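PDB 3WA7: tannase from Lactobacillus plantarum, which catalyses the hydrolysis of galloyl ester bonds in tannins, releasing gallic acid. Local coordinates for residues 60-63 against 64-68; 458-461 against 462-465; 82-85 against 86-90. All coordinates share one frame; numbering follows the deposited sequence. Where two conformers were deposited one is given.

Interaction 1 (60-63 against 64-68). With ACT (acetate ion), chain D.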
# COMPACT_ATOMS: atom_id res chain seq x y z
N ASN A 60 -11.32 25.69 -0.57
CA ASN A 60 -11.49 24.92 -1.79
C ASN A 60 -12.90 24.32 -1.90
O ASN A 60 -13.09 23.21 -2.40
CB ASN A 60 -10.43 23.81 -1.82
CG ASN A 60 -10.41 23.05 -3.14
OD1 ASN A 60 -10.41 23.64 -4.22
ND2 ASN A 60 -10.36 21.72 -3.05
N GLY A 61 -13.90 25.07 -1.43
CA GLY A 61 -15.27 24.61 -1.50
C GLY A 61 -15.72 23.70 -0.37
O GLY A 61 -16.89 23.32 -0.31
N TYR A 62 -14.80 23.35 0.52
CA TYR A 62 -15.14 22.49 1.65
C TYR A 62 -15.33 23.28 2.94
O TYR A 62 -14.79 24.37 3.09
CB TYR A 62 -14.03 21.46 1.90
CG TYR A 62 -13.77 20.49 0.77
CD1 TYR A 62 -12.59 20.56 0.03
CD2 TYR A 62 -14.68 19.47 0.48
CE1 TYR A 62 -12.31 19.62 -0.97
CE2 TYR A 62 -14.41 18.53 -0.51
CZ TYR A 62 -13.22 18.61 -1.23
OH TYR A 62 -12.94 17.67 -2.20
N GLN A 63 -16.10 22.71 3.85
CA GLN A 63 -16.35 23.32 5.15
C GLN A 63 -16.09 22.26 6.21
O GLN A 63 -15.83 21.10 5.88
CB GLN A 63 -17.79 23.81 5.26
CG GLN A 63 -18.09 25.04 4.41
CD GLN A 63 -19.47 25.60 4.67
OE1 GLN A 63 -20.48 24.94 4.44
NE2 GLN A 63 -19.52 26.83 5.17
N ARG A 64 -16.16 22.65 7.47
CA ARG A 64 -15.93 21.72 8.57
C ARG A 64 -16.80 20.47 8.47
O ARG A 64 -16.33 19.35 8.68
CB ARG A 64 -16.20 22.42 9.91
CG ARG A 64 -15.97 21.56 11.14
CD ARG A 64 -16.44 22.31 12.38
NE ARG A 64 -16.08 21.64 13.63
CZ ARG A 64 -16.58 20.48 14.04
NH1 ARG A 64 -17.46 19.83 13.29
NH2 ARG A 64 -16.19 19.97 15.20
N ALA A 65 -18.07 20.66 8.12
CA ALA A 65 -19.00 19.54 8.02
C ALA A 65 -18.84 18.65 6.79
O ALA A 65 -19.32 17.52 6.78
CB ALA A 65 -20.43 20.07 8.07
N THR A 66 -18.14 19.14 5.77
CA THR A 66 -18.00 18.37 4.53
C THR A 66 -16.59 18.01 4.07
O THR A 66 -16.43 17.28 3.10
CB THR A 66 -18.66 19.13 3.36
OG1 THR A 66 -17.91 20.32 3.08
CG2 THR A 66 -20.08 19.53 3.72
N ALA A 67 -15.58 18.51 4.76
CA ALA A 67 -14.20 18.24 4.37
C ALA A 67 -13.83 16.76 4.40
O ALA A 67 -14.19 16.04 5.33
CB ALA A 67 -13.24 19.03 5.26
N PRO A 68 -13.11 16.29 3.37
CA PRO A 68 -12.71 14.88 3.35
C PRO A 68 -11.72 14.68 4.48
O PRO A 68 -11.03 15.62 4.88
CB PRO A 68 -12.03 14.73 1.99
CG PRO A 68 -12.67 15.79 1.15
CD PRO A 68 -12.77 16.95 2.11
C ACT D . -19.51 24.11 9.91
O ACT D . -19.71 23.90 11.07
OXT ACT D . -19.55 23.21 9.12
CH3 ACT D . -19.22 25.50 9.44
O HOH W 1 -18.87 22.03 1.32

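Interaction 2 (458-461 against 462-465)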
# COMPACT_ATOMS: atom_id res chain seq x y z
N GLY A 458 -1.10 16.53 -7.35
CA GLY A 458 -2.04 17.31 -8.14
C GLY A 458 -3.16 16.44 -8.68
O GLY A 458 -4.34 16.81 -8.63
N ASP A 459 -2.80 15.26 -9.19
CA ASP A 459 -3.78 14.33 -9.73
C ASP A 459 -4.55 13.63 -8.61
O ASP A 459 -5.74 13.40 -8.72
CB ASP A 459 -3.10 13.28 -10.61
CG ASP A 459 -2.54 13.86 -11.90
OD1 ASP A 459 -1.91 13.10 -12.67
OD2 ASP A 459 -2.74 15.07 -12.15
N LEU A 460 -3.85 13.28 -7.52
CA LEU A 460 -4.51 12.62 -6.40
C LEU A 460 -5.60 13.50 -5.82
O LEU A 460 -6.72 13.05 -5.61
CB LEU A 460 -3.50 12.27 -5.30
CG LEU A 460 -4.11 11.73 -3.99
CD1 LEU A 460 -4.87 10.44 -4.26
CD2 LEU A 460 -3.00 11.51 -2.97
N PHE A 461 -5.28 14.77 -5.56
CA PHE A 461 -6.25 15.70 -5.00
C PHE A 461 -7.37 16.01 -5.99
O PHE A 461 -8.51 16.28 -5.59
CB PHE A 461 -5.55 16.99 -4.55
CG PHE A 461 -4.62 16.81 -3.37
CD1 PHE A 461 -3.85 17.88 -2.91
CD2 PHE A 461 -4.51 15.58 -2.72
CE1 PHE A 461 -2.99 17.73 -1.82
CE2 PHE A 461 -3.64 15.42 -1.63
CZ PHE A 461 -2.88 16.49 -1.18
N SER A 462 -7.06 15.97 -7.28
CA SER A 462 -8.07 16.22 -8.31
C SER A 462 -9.08 15.07 -8.27
O SER A 462 -10.29 15.28 -8.41
CB SER A 462 -7.43 16.30 -9.69
OG SER A 462 -8.41 16.45 -10.70
N TRP A 463 -8.57 13.85 -8.08
CA TRP A 463 -9.41 12.66 -8.00
C TRP A 463 -10.29 12.76 -6.75
O TRP A 463 -11.50 12.51 -6.81
CB TRP A 463 -8.54 11.41 -7.92
CG TRP A 463 -9.29 10.12 -7.69
CD1 TRP A 463 -10.08 9.45 -8.59
CD2 TRP A 463 -9.29 9.33 -6.50
NE1 TRP A 463 -10.57 8.30 -8.02
CE2 TRP A 463 -10.10 8.20 -6.74
CE3 TRP A 463 -8.69 9.47 -5.24
CZ2 TRP A 463 -10.33 7.21 -5.77
CZ3 TRP A 463 -8.91 8.49 -4.28
CH2 TRP A 463 -9.72 7.37 -4.55
N ILE A 464 -9.70 13.13 -5.62
CA ILE A 464 -10.46 13.25 -4.39
C ILE A 464 -11.57 14.29 -4.52
O ILE A 464 -12.72 14.03 -4.18
CB ILE A 464 -9.54 13.63 -3.20
CG1 ILE A 464 -8.61 12.45 -2.87
CG2 ILE A 464 -10.38 14.01 -1.98
CD1 ILE A 464 -7.66 12.70 -1.72
N ASP A 465 -11.23 15.48 -5.03
CA ASP A 465 -12.23 16.53 -5.20
C ASP A 465 -13.33 16.10 -6.16
O ASP A 465 -14.49 16.48 -6.00
CB ASP A 465 -11.57 17.82 -5.70
CG ASP A 465 -10.66 18.45 -4.66
OD1 ASP A 465 -10.71 18.03 -3.49
OD2 ASP A 465 -9.89 19.36 -5.02

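Interaction 3 (82-85 against 86-90)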
# COMPACT_ATOMS: atom_id res chain seq x y z
N PRO A 82 5.01 5.42 12.55
CA PRO A 82 4.65 6.46 13.52
C PRO A 82 3.64 7.48 12.99
O PRO A 82 3.54 7.70 11.79
CB PRO A 82 6.00 7.09 13.86
CG PRO A 82 6.78 6.92 12.60
CD PRO A 82 6.44 5.51 12.19
N ALA A 83 2.88 8.07 13.91
CA ALA A 83 1.89 9.08 13.55
C ALA A 83 2.62 10.23 12.85
O ALA A 83 3.60 10.75 13.38
CB ALA A 83 1.18 9.59 14.81
N ASP A 84 2.13 10.62 11.68
CA ASP A 84 2.76 11.68 10.90
C ASP A 84 2.39 13.08 11.37
O ASP A 84 1.49 13.26 12.19
CB ASP A 84 2.41 11.52 9.42
CG ASP A 84 3.58 11.84 8.50
OD1 ASP A 84 4.56 12.46 8.96
OD2 ASP A 84 3.51 11.48 7.31
N ASP A 85 3.08 14.08 10.82
CA ASP A 85 2.85 15.47 11.20
C ASP A 85 3.31 16.34 10.03
O ASP A 85 4.32 16.03 9.39
CB ASP A 85 3.69 15.77 12.44
CG ASP A 85 3.36 17.10 13.08
OD1 ASP A 85 3.49 18.15 12.42
OD2 ASP A 85 2.97 17.09 14.27
N PRO A 86 2.58 17.43 9.72
CA PRO A 86 3.02 18.27 8.60
C PRO A 86 4.37 18.94 8.87
O PRO A 86 5.00 19.46 7.95
CB PRO A 86 1.88 19.27 8.45
CG PRO A 86 1.34 19.39 9.84
CD PRO A 86 1.34 17.95 10.31
N GLN A 87 4.81 18.92 10.12
CA GLN A 87 6.09 19.52 10.50
C GLN A 87 7.16 18.46 10.74
O GLN A 87 8.28 18.79 11.16
CB GLN A 87 5.92 20.39 11.76
CG GLN A 87 4.83 21.45 11.64
CD GLN A 87 4.79 22.40 12.83
OE1 GLN A 87 4.78 21.98 13.99
NE2 GLN A 87 4.75 23.70 12.54
N ARG A 88 6.83 17.20 10.49
CA ARG A 88 7.78 16.11 10.67
C ARG A 88 8.75 16.09 9.49
O ARG A 88 8.36 16.36 8.35
CB ARG A 88 7.03 14.77 10.75
CG ARG A 88 7.93 13.53 10.89
CD ARG A 88 7.09 12.25 10.92
NE ARG A 88 7.91 11.04 10.83
CZ ARG A 88 8.50 10.44 11.87
NH1 ARG A 88 8.37 10.93 13.09
NH2 ARG A 88 9.23 9.35 11.67
N VAL A 89 10.02 15.80 9.76
CA VAL A 89 11.02 15.75 8.70
C VAL A 89 11.79 14.43 8.75
O VAL A 89 12.49 14.08 7.80
CB VAL A 89 12.04 16.92 8.82
CG1 VAL A 89 11.31 18.26 8.73
CG2 VAL A 89 12.81 16.82 10.13
N THR A 90 11.63 13.70 9.84
CA THR A 90 12.32 12.43 10.02
C THR A 90 11.67 11.27 9.29
O THR A 90 10.46 11.08 9.36
CB THR A 90 12.42 12.07 11.52
OG1 THR A 90 13.05 13.14 12.23
CG2 THR A 90 13.23 10.80 11.71

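Interaction 1 (60-63 against 64-68)
The main chain of Gln-63 is gripped at both ends by the type I beta turn that it opens and Thr-66 closes. Its N-H points almost straight (163°) at the hydroxyl of Thr-66, with Gln-63 N and Thr-66 OG1 3.1 Å apart. Its carbonyl takes two backbone donors: Gln-63 O accepts from both Ala-67 N, at 2.8 Å, and Thr-66 N, at 3.0 Å. The Thr-66 hydroxyl can meet the incoming N-H because chi1 of 68° sets OG1 between its own backbone N and carbonyl carbon. A water bridges onward, 2.6 Å from Thr-66 OG1 and donating to Gly-61 O, so this one hydroxyl serves Gln-63 N directly and Gly-61 O through the water. At the outer bend Ala-65 N donates to an acetate ion, probably picked up from the crystallisation liquor.

Next to the turn, the Tyr-62 ring lies across Pro-68 at about a right angle. Pro-68 CD sits 3.6 Å from the ring centroid in a CH-pi contact over one face, displaced toward the CD2-CE2 side, and Tyr-62 CB rests 4.2 Å from Ala-67 CB. The ring's hydroxyl is bonded to Asp-465. Replacing Tyr-62 by an alanine would probably uncover the flank of Pro-68 and cost the Asp-465 carboxylate one of its donors.

Beyond the turn, Arg-64 reaches the carbonyl of Gly-148 through NH2. The whole piece lies in the loop between strands 44-50 and 69-72, where Tyr-62 and Pro-68 both pack against Cys-468 near the end of helix 457-468.

Interaction 2 (458-461 against 462-465)
The indole of Trp-463 and the ring of Phe-461 each meet an aliphatic neighbour on the same helix, and in both cases obliquely. Leu-460 CD1 approaches the six-membered part of the indole, 4.1 Å from Trp-463 CE3, while Ile-464 CD1 comes to 4.4 Å from CD2 of the Phe-461 ring. Phe-461 finds its aromatic partner outside the helix, in an edge-to-face pairing with Tyr-106. Leu-460 and Trp-463 both have CG anti to the backbone N (chi1 172° and 174°), which sends the two side chains out along the same flank. Ile-464 joins them from the next turn, its CD1 4.3 Å from Leu-460 CG. The apolar groups therefore form a continuous strip.

Behind them runs the regular helical bonding. Trp-463 N donates to Asp-459 O at 2.9 Å and Ile-464 N to Leu-460 O at 3.0 Å. The bond from Ser-462 N to Gly-458 O is longer, 3.2 Å, and less straight. Asp-465 N closes the series on Phe-461 O. The Asp-465 carboxylate is turned to the neighbouring loops: OD2 makes a salt bridge with Arg-104 and a hydrogen bond with Asn-60, and OD1 is bonded by Tyr-106 as well as by Tyr-62. Donors on both oxygens would be expected to fix the rotation of the carboxylate and to stabilise its negative charge.

Leu-460 and Trp-463 pack on strands 199-203 and 410-414, and Phe-461 on helix 95-103. An amphipathic last helix, lying on the central sheet beside helix 95-103, which follows strand 69-72, is what the alpha/beta-hydrolase fold shows at its C-terminal end.

Interaction 3 (82-85 against 86-90)
Pro-82 meets Arg-88 over a face of the guanidinium, with Pro-82 CG 3.6 Å from Arg-88 NH2 and the two side chains at about a right angle. Thr-90 CB lies above the opposite face, toward the rim. The arginine reaches the proline because its chain runs extended from CG to NE, with CG anti to the backbone N (chi1 178°).

Two residues on, Asp-84 touches the shaft of that arginine rather than its charge: OD1 is 3.2 Å from Arg-88 CD, whereas Arg-88 NE stays 4.1 Å from Asp-84 OD1, beyond a salt bridge. The carboxylate and guanidinium planes stand 80° apart. Both groups are engaged elsewhere, Asp-84 with Thr-93 and the backbone N of Asn-94, Arg-88 NE with the carbonyl of Pro-92. Asp-84 OD1 also takes the N-H of Asp-85, 2.9 Å from Asp-85 N.

Asp-85 then opens a type I beta turn running to Arg-88, with Pro-86 at its second position, in the loop that leads from strand 69-72 to helix 95-103 of this alpha/beta-hydrolase. Its side chain adds an Asx turn inside the beta turn: Gln-87 N donates to Asp-85 OD1 at 2.8 Å, meeting the anti lone pair in a nearly straight bond (160°). The backbone closes the same bend, Arg-88 N lying 3.0 Å from Asp-85 O. The side-chain bond fixes the carboxylate beside the Pro-86 ring, and the other oxygen, OD2, forms a salt bridge with Arg-30 of strand 22-33.

In the fold
Along the chain the order is interaction 1, interaction 3, interaction 2. Interactions 1 and 3 sit in the loops that precede and follow strand 69-72 of the large mixed sheet, their centres about 23 Å apart. Interaction 2, on the last helix 457-468, touches interaction 1: Tyr-62 OH lies 2.6 Å from Asp-465 OD1, and their centres are about 15 Å apart, so a loop from early in the chain is pinned to the C-terminal helix. Interaction 3 touches neither, its nearest atoms being about 11 Å from interaction 2. Helix 95-103 meets both interactions 2 and 3, with Phe-461 packing on it and Asp-84 and Pro-86 resting against its Ile-98.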